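Beta-mannosidase (PDB 4CVU) probably hydrolyses beta-mannosidic bonds at the non-reducing ends of its substrates, as a secreted, glycosylated fungal enzyme of glycoside hydrolase family 2. Local coordinates at residues Lys52-Asp60 against Pro392-Thr400; Ala83-Ile94 against Pro150-Arg161. All coordinates share one frame; numbering follows the deposited sequence.

Contact 2 lies within one domain, pairing neighbouring strands of a six-stranded antiparallel sheet in the galactose-binding domain-like region, whereas contact 1 joins that region to the loop between strand 380-389 and helix 401-413. Both are largely buried, but contact 2 keeps one partly exposed, glycan-bearing face. Their chemistry differs accordingly: regular backbone bonds hold 83-94 to 150-161, while 52-60 meets 392-400 through apolar side chains, rings and one bridging water. The two touch at Y89, whose OH lies 2.7 Å from D60 OD2, probably as a hydrogen bond, a link between helix 57-63 and the sheet it packs on.

Contact 1. Residues Lys52-Asp60 against Pro392-Thr400; sequences KFPSQAHLD and PDAFWPRVT
P54, which follows a cis peptide bond, only grazes P397; S55 comes closer, its C 3.9 Å from P397 CG. The S55 side chain turns away from the second segment and donates a hydrogen bond to D60 OD1 (S55 OG to D60 OD1 2.8 Å), tying the loop to the first turn of helix 57-63. Q56, at the N-cap position, sends an extended side chain across P397 at about a right angle. Its OE1 stops 3.2 Å from P397 CD and at the edge of the F395 ring, buried without a polar partner. Q56 NE2 donates to a water 3.1 Å away that also bonds A394 O and W396 N. H58 lays its CB 3.5 Å from F395 CE1, the two ring planes 34° apart. L59 holds CG beside its backbone N (chi1 -54°), which brings CD2 to 3.6 Å from F395 CG and over one face of the R398 guanidinium. That group is held by D393: R398 NE meets D393 OD1 at 2.7 Å and 172°, and the same oxygen receives F395 N through its anti lone pair in an Asx turn. R398 also forms a salt bridge with E69, and F206 meets the F395 ring. The whole is an interdomain joint, in which the galactose-binding domain-like region packs on a strand-to-helix loop of what is probably the catalytic barrel, as in other family 2 hydrolases.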
loop_
_atom_site.group_PDB
_atom_site.type_symbol
_atom_site.label_atom_id
_atom_site.label_comp_id
_atom_site.label_asym_id
_atom_site.label_seq_id
_atom_site.Cartn_x
_atom_site.Cartn_y
_atom_site.Cartn_z
ATOM N N LYS A 52 4.941 -23.962 9.901
ATOM C CA LYS A 52 4.531 -24.884 8.840
ATOM C C LYS A 52 5.765 -25.606 8.316
ATOM O O LYS A 52 6.889 -25.078 8.377
ATOM C CB LYS A 52 3.831 -24.128 7.688
ATOM C CG LYS A 52 2.351 -23.779 7.926
ATOM C CD LYS A 52 1.462 -25.030 7.844
ATOM N N PHE A 53 5.545 -26.811 7.789
ATOM C CA PHE A 53 6.629 -27.629 7.221
ATOM C C PHE A 53 6.068 -28.204 5.932
ATOM O O PHE A 53 5.048 -28.916 5.954
ATOM C CB PHE A 53 7.008 -28.736 8.214
ATOM C CG PHE A 53 8.330 -29.405 7.946
ATOM C CD1 PHE A 53 8.590 -30.040 6.730
ATOM C CD2 PHE A 53 9.298 -29.492 8.956
ATOM C CE1 PHE A 53 9.804 -30.688 6.506
ATOM C CE2 PHE A 53 10.505 -30.124 8.741
ATOM C CZ PHE A 53 10.760 -30.730 7.508
ATOM N N PRO A 54 6.686 -27.894 4.799
ATOM C CA PRO A 54 7.839 -27.007 4.563
ATOM C C PRO A 54 7.502 -25.495 4.665
ATOM O O PRO A 54 6.411 -25.082 4.323
ATOM C CB PRO A 54 8.242 -27.331 3.123
ATOM C CG PRO A 54 7.447 -28.521 2.689
ATOM C CD PRO A 54 6.239 -28.580 3.570
ATOM N N SER A 55 8.452 -24.703 5.148
ATOM C CA SER A 55 8.360 -23.253 5.160
ATOM C C SER A 55 9.711 -22.586 5.422
ATOM O O SER A 55 10.713 -23.243 5.560
ATOM C CB SER A 55 7.394 -22.803 6.247
ATOM O OG SER A 55 6.998 -21.462 6.042
ATOM N N GLN A 56 9.692 -21.259 5.513
ATOM C CA GLN A 56 10.786 -20.488 6.051
ATOM C C GLN A 56 10.222 -19.437 6.999
ATOM O O GLN A 56 9.081 -19.049 6.880
ATOM C CB GLN A 56 11.561 -19.814 4.927
ATOM C CG GLN A 56 12.352 -20.764 4.045
ATOM C CD GLN A 56 12.614 -20.202 2.641
ATOM O OE1 GLN A 56 11.789 -19.467 2.111
ATOM N NE2 GLN A 56 13.775 -20.534 2.043
ATOM N N ALA A 57 11.034 -18.964 7.930
ATOM C CA ALA A 57 10.569 -18.122 9.018
ATOM C C ALA A 57 9.859 -16.826 8.586
ATOM O O ALA A 57 8.836 -16.473 9.174
ATOM C CB ALA A 57 11.729 -17.814 9.977
ATOM N N HIS A 58 10.378 -16.139 7.558
ATOM C CA HIS A 58 9.664 -14.961 6.995
ATOM C C HIS A 58 8.210 -15.296 6.677
ATOM O O HIS A 58 7.292 -14.507 6.984
ATOM C CB HIS A 58 10.322 -14.439 5.738
ATOM C CG HIS A 58 11.676 -13.883 5.968
ATOM N ND1 HIS A 58 12.771 -14.682 6.200
ATOM C CD2 HIS A 58 12.117 -12.608 5.988
ATOM C CE1 HIS A 58 13.830 -13.911 6.378
ATOM N NE2 HIS A 58 13.453 -12.649 6.253
ATOM N N LEU A 59 7.979 -16.457 6.086
ATOM C CA LEU A 59 6.617 -16.803 5.671
ATOM C C LEU A 59 5.717 -17.085 6.891
ATOM O O LEU A 59 4.562 -16.706 6.886
ATOM C CB LEU A 59 6.582 -17.974 4.668
ATOM C CG LEU A 59 7.453 -17.786 3.408
ATOM C CD1 LEU A 59 7.406 -19.067 2.581
ATOM C CD2 LEU A 59 7.051 -16.542 2.608
ATOM N N ASP A 60 6.244 -17.735 7.920
ATOM C CA ASP A 60 5.412 -18.078 9.097
ATOM C C ASP A 60 5.143 -16.836 9.960
ATOM O O ASP A 60 4.036 -16.679 10.517
ATOM C CB ASP A 60 6.055 -19.207 9.902
ATOM C CG ASP A 60 6.118 -20.522 9.129
ATOM O OD1 ASP A 60 5.342 -20.720 8.182
ATOM O OD2 ASP A 60 6.969 -21.360 9.460
ATOM N N PRO A 392 11.543 -17.572 -9.131
ATOM C CA PRO A 392 10.298 -16.723 -9.155
ATOM C C PRO A 392 9.943 -16.038 -7.814
ATOM O O PRO A 392 9.113 -15.133 -7.810
ATOM C CB PRO A 392 9.205 -17.735 -9.508
ATOM C CG PRO A 392 9.717 -19.011 -8.896
ATOM C CD PRO A 392 11.221 -18.998 -9.132
ATOM N N ASP A 393 10.581 -16.424 -6.702
ATOM C CA ASP A 393 10.210 -15.911 -5.401
ATOM C C ASP A 393 11.451 -15.916 -4.529
ATOM O O ASP A 393 12.383 -16.693 -4.754
ATOM C CB ASP A 393 9.077 -16.758 -4.838
ATOM C CG ASP A 393 8.192 -16.022 -3.814
ATOM O OD1 ASP A 393 8.592 -15.897 -2.613
ATOM O OD2 ASP A 393 7.058 -15.581 -4.179
ATOM N N ALA A 394 11.491 -15.025 -3.544
ATOM C CA ALA A 394 12.583 -15.074 -2.589
ATOM C C ALA A 394 12.384 -16.224 -1.578
ATOM O O ALA A 394 13.331 -16.599 -0.865
ATOM C CB ALA A 394 12.762 -13.726 -1.899
ATOM N N PHE A 395 11.167 -16.759 -1.506
ATOM C CA PHE A 395 10.833 -17.846 -0.605
ATOM C C PHE A 395 10.295 -19.054 -1.381
ATOM O O PHE A 395 9.122 -19.145 -1.733
ATOM C CB PHE A 395 9.840 -17.359 0.444
ATOM C CG PHE A 395 10.218 -16.037 1.030
ATOM C CD1 PHE A 395 11.229 -15.947 1.987
ATOM C CD2 PHE A 395 9.619 -14.899 0.621
ATOM C CE1 PHE A 395 11.587 -14.722 2.520
ATOM C CE2 PHE A 395 9.988 -13.677 1.123
ATOM C CZ PHE A 395 10.981 -13.580 2.077
ATOM N N TRP A 396 11.177 -19.989 -1.641
ATOM C CA TRP A 396 10.874 -21.130 -2.505
ATOM C C TRP A 396 9.661 -21.931 -2.025
ATOM O O TRP A 396 8.846 -22.331 -2.837
ATOM C CB TRP A 396 12.100 -22.041 -2.672
ATOM C CG TRP A 396 12.967 -21.641 -3.868
ATOM C CD1 TRP A 396 14.140 -20.949 -3.840
ATOM C CD2 TRP A 396 12.670 -21.872 -5.237
ATOM N NE1 TRP A 396 14.610 -20.746 -5.128
ATOM C CE2 TRP A 396 13.723 -21.322 -6.003
ATOM C CE3 TRP A 396 11.629 -22.525 -5.902
ATOM C CZ2 TRP A 396 13.758 -21.403 -7.364
ATOM C CZ3 TRP A 396 11.656 -22.601 -7.249
ATOM C CH2 TRP A 396 12.738 -22.056 -7.986
ATOM N N PRO A 397 9.503 -22.095 -0.705
ATOM C CA PRO A 397 8.319 -22.838 -0.298
ATOM C C PRO A 397 6.969 -22.339 -0.825
ATOM O O PRO A 397 6.055 -23.145 -0.984
ATOM C CB PRO A 397 8.376 -22.762 1.217
ATOM C CG PRO A 397 9.831 -22.695 1.520
ATOM C CD PRO A 397 10.351 -21.765 0.444
ATOM N N ARG A 398 6.808 -21.041 -1.095
ATOM C CA ARG A 398 5.483 -20.578 -1.520
ATOM C C ARG A 398 5.311 -20.631 -3.029
ATOM O O ARG A 398 4.266 -20.252 -3.560
ATOM C CB ARG A 398 5.169 -19.168 -0.952
ATOM C CG ARG A 398 6.056 -18.034 -1.431
ATOM C CD ARG A 398 5.558 -16.735 -0.776
ATOM N NE ARG A 398 6.395 -15.600 -1.111
ATOM C CZ ARG A 398 6.094 -14.344 -0.788
ATOM N NH1 ARG A 398 5.016 -14.079 -0.056
ATOM N NH2 ARG A 398 6.877 -13.353 -1.160
ATOM N N VAL A 399 6.343 -21.097 -3.745
ATOM C CA VAL A 399 6.209 -21.267 -5.155
ATOM C C VAL A 399 5.328 -22.450 -5.497
ATOM O O VAL A 399 5.681 -23.588 -5.204
ATOM C CB VAL A 399 7.560 -21.451 -5.809
ATOM C CG1 VAL A 399 7.377 -21.765 -7.266
ATOM C CG2 VAL A 399 8.369 -20.209 -5.615
ATOM N N THR A 400 4.199 -22.180 -6.162
ATOM C CA THR A 400 3.211 -23.166 -6.448
ATOM C C THR A 400 3.246 -23.701 -7.865
ATOM O O THR A 400 3.874 -23.128 -8.813
ATOM C CB THR A 400 1.800 -22.638 -6.222
ATOM O OG1 THR A 400 1.530 -21.553 -7.137
ATOM C CG2 THR A 400 1.612 -22.217 -4.781
HETATM O O HOH W 1 13.983 -19.399 -0.844
#

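Contact 2. Residues Ala83-Ile94 against Pro150-Arg161; sequences AAQNWTYTSKPI and PVLSINFGSVPR. With NAG (2-acetamido-2-deoxy-beta-D-glucopyranose), chain C.
Y89 and F156 meet diagonally on the buried face of the strand pair, Y89 CD1 3.6 Å from F156 CE2 and the ring planes 85° apart. W87 and I154 share this face, where W87 packs against A57 and L61 of helix 57-63 and I154 touches A116. W87 with F156 and Y89 with I154 are antiparallel hydrogen-bonded pairs, each closed by two backbone bonds. Further along, S91 N bonds L152 O and the S91 hydroxyl receives L152 N (OG to N 3.1 Å); with chi1 at 82°, OG also donates to K92 O.

The other face, of T88, T90, S153 and N155, is partly exposed and largely polar, and sugar lies beside it. N86 ND2, in an Asn-Trp-Thr sequon, is bonded covalently to C1 of a NAG and donates to N155 OD1 at 3.0 Å, from above the carbonyl plane. N155 CG stands opposite the backbone N (chi1 -178°), and its ND2 reaches the acetamido O7 of the sugar at 2.8 Å; NAG O6 returns a bond to N155 O at 2.9 Å. Beyond the strands, the S158 hydroxyl donates to A83 O in the carbonyl plane (OG to O 2.6 Å) just before helix 159-168. Three waters bridge the segments nearby, one linking N86 OD1 with S158 N and R161 NE, and R161 forms a salt bridge with E43. This is the central antiparallel strand pairing of a beta-sandwich sheet, consistent with the jelly-roll galactose-binding-like domain of family 2 hydrolases, with one N-glycan lying along its outer face.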
loop_
_atom_site.group_PDB
_atom_site.type_symbol
_atom_site.label_atom_id
_atom_site.label_comp_id
_atom_site.label_asym_id
_atom_site.label_seq_id
_atom_site.Cartn_x
_atom_site.Cartn_y
_atom_site.Cartn_z
ATOM N N ALA A 83 16.941 -12.012 9.394
ATOM C CA ALA A 83 18.135 -12.747 8.955
ATOM C C ALA A 83 19.251 -12.725 10.021
ATOM O O ALA A 83 20.095 -13.602 10.039
ATOM C CB ALA A 83 18.668 -12.144 7.665
ATOM N N ALA A 84 19.294 -11.686 10.833
ATOM C CA ALA A 84 20.338 -11.525 11.818
ATOM C C ALA A 84 20.269 -12.467 13.042
ATOM O O ALA A 84 21.176 -12.456 13.858
ATOM C CB ALA A 84 20.446 -10.076 12.239
ATOM N N GLN A 85 19.198 -13.240 13.198
ATOM C CA GLN A 85 19.049 -14.153 14.338
ATOM C C GLN A 85 18.628 -15.592 14.004
ATOM O O GLN A 85 18.226 -15.880 12.907
ATOM C CB GLN A 85 18.098 -13.577 15.357
ATOM C CG GLN A 85 16.665 -13.610 14.922
ATOM C CD GLN A 85 15.755 -12.956 15.931
ATOM O OE1 GLN A 85 15.460 -13.540 16.925
ATOM N NE2 GLN A 85 15.312 -11.747 15.657
ATOM N N ASN A 86 18.752 -16.493 14.970
ATOM C CA ASN A 86 18.275 -17.878 14.856
ATOM C C ASN A 86 16.766 -18.059 14.917
ATOM O O ASN A 86 16.097 -17.363 15.617
ATOM C CB ASN A 86 18.859 -18.789 15.940
ATOM C CG ASN A 86 20.337 -19.107 15.748
ATOM O OD1 ASN A 86 21.098 -18.282 15.337
ATOM N ND2 ASN A 86 20.722 -20.321 16.066
ATOM N N TRP A 87 16.254 -19.022 14.187
ATOM C CA TRP A 87 14.850 -19.412 14.263
ATOM C C TRP A 87 14.766 -20.903 14.468
ATOM O O TRP A 87 15.389 -21.659 13.767
ATOM C CB TRP A 87 14.087 -18.998 12.971
ATOM C CG TRP A 87 14.057 -17.532 12.874
ATOM C CD1 TRP A 87 15.018 -16.739 12.304
ATOM C CD2 TRP A 87 13.102 -16.658 13.471
ATOM N NE1 TRP A 87 14.695 -15.422 12.480
ATOM C CE2 TRP A 87 13.523 -15.341 13.197
ATOM C CE3 TRP A 87 11.920 -16.860 14.197
ATOM C CZ2 TRP A 87 12.799 -14.211 13.617
ATOM C CZ3 TRP A 87 11.187 -15.755 14.597
ATOM C CH2 TRP A 87 11.630 -14.437 14.304
ATOM N N THR A 88 13.950 -21.333 15.410
ATOM C CA THR A 88 13.851 -22.736 15.705
ATOM C C THR A 88 12.453 -23.236 15.409
ATOM O O THR A 88 11.452 -22.656 15.905
ATOM C CB THR A 88 14.263 -23.026 17.177
ATOM O OG1 THR A 88 15.652 -22.713 17.350
ATOM C CG2 THR A 88 14.007 -24.470 17.554
ATOM N N TYR A 89 12.400 -24.301 14.607
ATOM C CA TYR A 89 11.158 -25.039 14.295
ATOM C C TYR A 89 11.025 -26.218 15.266
ATOM O O TYR A 89 11.872 -27.112 15.282
ATOM C CB TYR A 89 11.197 -25.539 12.842
ATOM C CG TYR A 89 10.803 -24.463 11.828
ATOM C CD1 TYR A 89 11.640 -23.387 11.560
ATOM C CD2 TYR A 89 9.593 -24.539 11.150
ATOM C CE1 TYR A 89 11.265 -22.404 10.661
ATOM C CE2 TYR A 89 9.225 -23.587 10.234
ATOM C CZ TYR A 89 10.049 -22.507 9.988
ATOM O OH TYR A 89 9.630 -21.528 9.078
ATOM N N THR A 90 9.970 -26.228 16.078
ATOM C CA THR A 90 9.791 -27.271 17.102
ATOM C C THR A 90 8.452 -27.952 16.930
ATOM O O THR A 90 7.432 -27.271 16.854
ATOM C CB THR A 90 9.826 -26.645 18.504
ATOM O OG1 THR A 90 11.075 -25.975 18.662
ATOM C CG2 THR A 90 9.655 -27.711 19.602
ATOM N N SER A 91 8.459 -29.289 16.904
ATOM C CA SER A 91 7.210 -30.068 16.862
ATOM C C SER A 91 6.590 -30.258 18.224
ATOM O O SER A 91 7.252 -30.115 19.247
ATOM C CB SER A 91 7.428 -31.463 16.254
ATOM O OG SER A 91 7.940 -32.383 17.210
ATOM N N LYS A 92 5.311 -30.607 18.221
ATOM C CA LYS A 92 4.677 -31.171 19.384
ATOM C C LYS A 92 5.206 -32.605 19.492
ATOM O O LYS A 92 5.710 -33.158 18.502
ATOM C CB LYS A 92 3.162 -31.199 19.230
ATOM C CG LYS A 92 2.526 -29.839 19.079
ATOM C CD LYS A 92 2.746 -28.975 20.308
ATOM C CE LYS A 92 1.645 -27.940 20.447
ATOM N NZ LYS A 92 1.901 -27.068 21.620
ATOM N N PRO A 93 5.094 -33.208 20.685
ATOM C CA PRO A 93 5.480 -34.609 20.829
ATOM C C PRO A 93 4.879 -35.463 19.715
ATOM O O PRO A 93 3.665 -35.384 19.481
ATOM C CB PRO A 93 4.914 -34.972 22.198
ATOM C CG PRO A 93 5.049 -33.710 22.980
ATOM C CD PRO A 93 4.813 -32.580 21.990
ATOM N N ILE A 94 5.735 -36.233 19.018
ATOM C CA ILE A 94 5.321 -37.055 17.867
ATOM C C ILE A 94 4.762 -38.379 18.371
ATOM O O ILE A 94 5.442 -39.116 19.083
ATOM C CB ILE A 94 6.493 -37.326 16.887
ATOM C CG1 ILE A 94 7.104 -36.011 16.396
ATOM C CG2 ILE A 94 6.026 -38.153 15.691
ATOM C CD1 ILE A 94 8.267 -36.177 15.444
ATOM N N PRO A 150 8.588 -38.233 21.355
ATOM C CA PRO A 150 9.749 -37.395 21.067
ATOM C C PRO A 150 9.391 -36.075 20.374
ATOM O O PRO A 150 8.489 -36.026 19.547
ATOM C CB PRO A 150 10.612 -38.289 20.181
ATOM C CG PRO A 150 9.661 -39.202 19.505
ATOM C CD PRO A 150 8.463 -39.357 20.403
ATOM N N VAL A 151 10.093 -35.017 20.763
ATOM C CA VAL A 151 9.979 -33.717 20.140
ATOM C C VAL A 151 11.164 -33.589 19.189
ATOM O O VAL A 151 12.320 -33.869 19.564
ATOM C CB VAL A 151 9.994 -32.593 21.197
ATOM C CG1 VAL A 151 10.289 -31.244 20.579
ATOM C CG2 VAL A 151 8.663 -32.567 21.941
ATOM N N LEU A 152 10.854 -33.225 17.951
ATOM C CA LEU A 152 11.850 -32.881 16.947
ATOM C C LEU A 152 11.968 -31.372 16.871
ATOM O O LEU A 152 10.957 -30.685 16.700
ATOM C CB LEU A 152 11.424 -33.421 15.586
ATOM C CG LEU A 152 12.275 -33.040 14.376
ATOM C CD1 LEU A 152 13.735 -33.440 14.544
ATOM C CD2 LEU A 152 11.671 -33.714 13.153
ATOM N N SER A 153 13.186 -30.857 17.021
ATOM C CA SER A 153 13.423 -29.444 16.878
ATOM C C SER A 153 14.591 -29.215 15.946
ATOM O O SER A 153 15.539 -30.012 15.930
ATOM C CB SER A 153 13.670 -28.764 18.222
ATOM O OG SER A 153 14.985 -28.983 18.667
ATOM N N ILE A 154 14.498 -28.126 15.177
ATOM C CA ILE A 154 15.508 -27.755 14.203
ATOM C C ILE A 154 15.869 -26.282 14.379
ATOM O O ILE A 154 15.106 -25.367 13.998
ATOM C CB ILE A 154 15.029 -28.020 12.756
ATOM C CG1 ILE A 154 14.317 -29.369 12.659
ATOM C CG2 ILE A 154 16.209 -27.981 11.794
ATOM C CD1 ILE A 154 13.679 -29.625 11.319
ATOM N N ASN A 155 17.020 -26.034 14.969
ATOM C CA ASN A 155 17.444 -24.673 15.274
ATOM C C ASN A 155 18.275 -24.137 14.115
ATOM O O ASN A 155 19.385 -24.589 13.918
ATOM C CB ASN A 155 18.220 -24.671 16.595
ATOM C CG ASN A 155 18.670 -23.287 17.019
ATOM O OD1 ASN A 155 18.465 -22.311 16.321
ATOM N ND2 ASN A 155 19.295 -23.210 18.188
ATOM N N PHE A 156 17.704 -23.200 13.346
ATOM C CA PHE A 156 18.337 -22.630 12.147
ATOM C C PHE A 156 19.157 -21.385 12.470
ATOM O O PHE A 156 18.664 -20.464 13.118
ATOM C CB PHE A 156 17.295 -22.280 11.076
ATOM C CG PHE A 156 16.578 -23.460 10.487
ATOM C CD1 PHE A 156 17.095 -24.138 9.387
ATOM C CD2 PHE A 156 15.370 -23.902 11.019
ATOM C CE1 PHE A 156 16.430 -25.232 8.845
ATOM C CE2 PHE A 156 14.709 -24.987 10.480
ATOM C CZ PHE A 156 15.232 -25.654 9.395
ATOM N N GLY A 157 20.420 -21.356 12.034
ATOM C CA GLY A 157 21.300 -20.221 12.315
ATOM C C GLY A 157 20.978 -18.960 11.546
ATOM O O GLY A 157 20.256 -18.978 10.547
ATOM N N SER A 158 21.500 -17.845 12.041
ATOM C CA SER A 158 21.636 -16.626 11.274
ATOM C C SER A 158 22.808 -16.868 10.318
ATOM O O SER A 158 23.910 -17.116 10.773
ATOM C CB SER A 158 21.944 -15.457 12.184
ATOM O OG SER A 158 22.229 -14.294 11.445
ATOM N N VAL A 159 22.548 -16.834 8.998
ATOM C CA VAL A 159 23.573 -17.190 8.032
ATOM C C VAL A 159 24.686 -16.131 7.891
ATOM O O VAL A 159 25.873 -16.491 7.817
ATOM C CB VAL A 159 22.982 -17.615 6.680
ATOM C CG1 VAL A 159 24.062 -17.999 5.677
ATOM C CG2 VAL A 159 22.047 -18.803 6.846
ATOM N N PRO A 160 24.328 -14.829 7.846
ATOM C CA PRO A 160 25.312 -13.763 7.822
ATOM C C PRO A 160 26.292 -13.828 8.985
ATOM O O PRO A 160 27.483 -13.604 8.809
ATOM C CB PRO A 160 24.456 -12.520 7.982
ATOM C CG PRO A 160 23.192 -12.857 7.297
ATOM C CD PRO A 160 22.974 -14.312 7.575
ATOM N N ARG A 161 25.768 -14.110 10.162
ATOM C CA ARG A 161 26.600 -14.195 11.371
ATOM C C ARG A 161 27.582 -15.345 11.270
ATOM O O ARG A 161 28.762 -15.176 11.562
ATOM C CB ARG A 161 25.741 -14.367 12.624
ATOM C CG ARG A 161 26.570 -14.490 13.901
ATOM C CD ARG A 161 25.757 -14.109 15.123
ATOM N NE ARG A 161 24.707 -15.084 15.356
ATOM C CZ ARG A 161 23.547 -14.833 15.957
ATOM N NH1 ARG A 161 23.230 -13.632 16.385
ATOM N NH2 ARG A 161 22.678 -15.809 16.099
HETATM C C1 NAG C . 22.041 -20.797 15.977
HETATM C C2 NAG C . 22.416 -21.384 17.362
HETATM C C3 NAG C . 23.776 -22.064 17.301
HETATM C C4 NAG C . 23.887 -23.028 16.122
HETATM C C5 NAG C . 23.372 -22.388 14.808
HETATM C C6 NAG C . 23.297 -23.405 13.647
HETATM C C7 NAG C . 21.441 -20.220 19.254
HETATM C C8 NAG C . 21.519 -19.129 20.281
HETATM N N2 NAG C . 22.442 -20.345 18.387
HETATM O O3 NAG C . 23.981 -22.752 18.526
HETATM O O4 NAG C . 25.255 -23.377 15.972
HETATM O O5 NAG C . 22.090 -21.811 14.992
HETATM O O6 NAG C . 22.243 -24.336 13.822
HETATM O O7 NAG C . 20.474 -20.950 19.235
HETATM O O HOH W 2 19.894 -15.843 8.333
HETATM O O HOH W 3 18.193 -16.769 10.303
HETATM O O HOH W 4 23.640 -17.765 14.029
#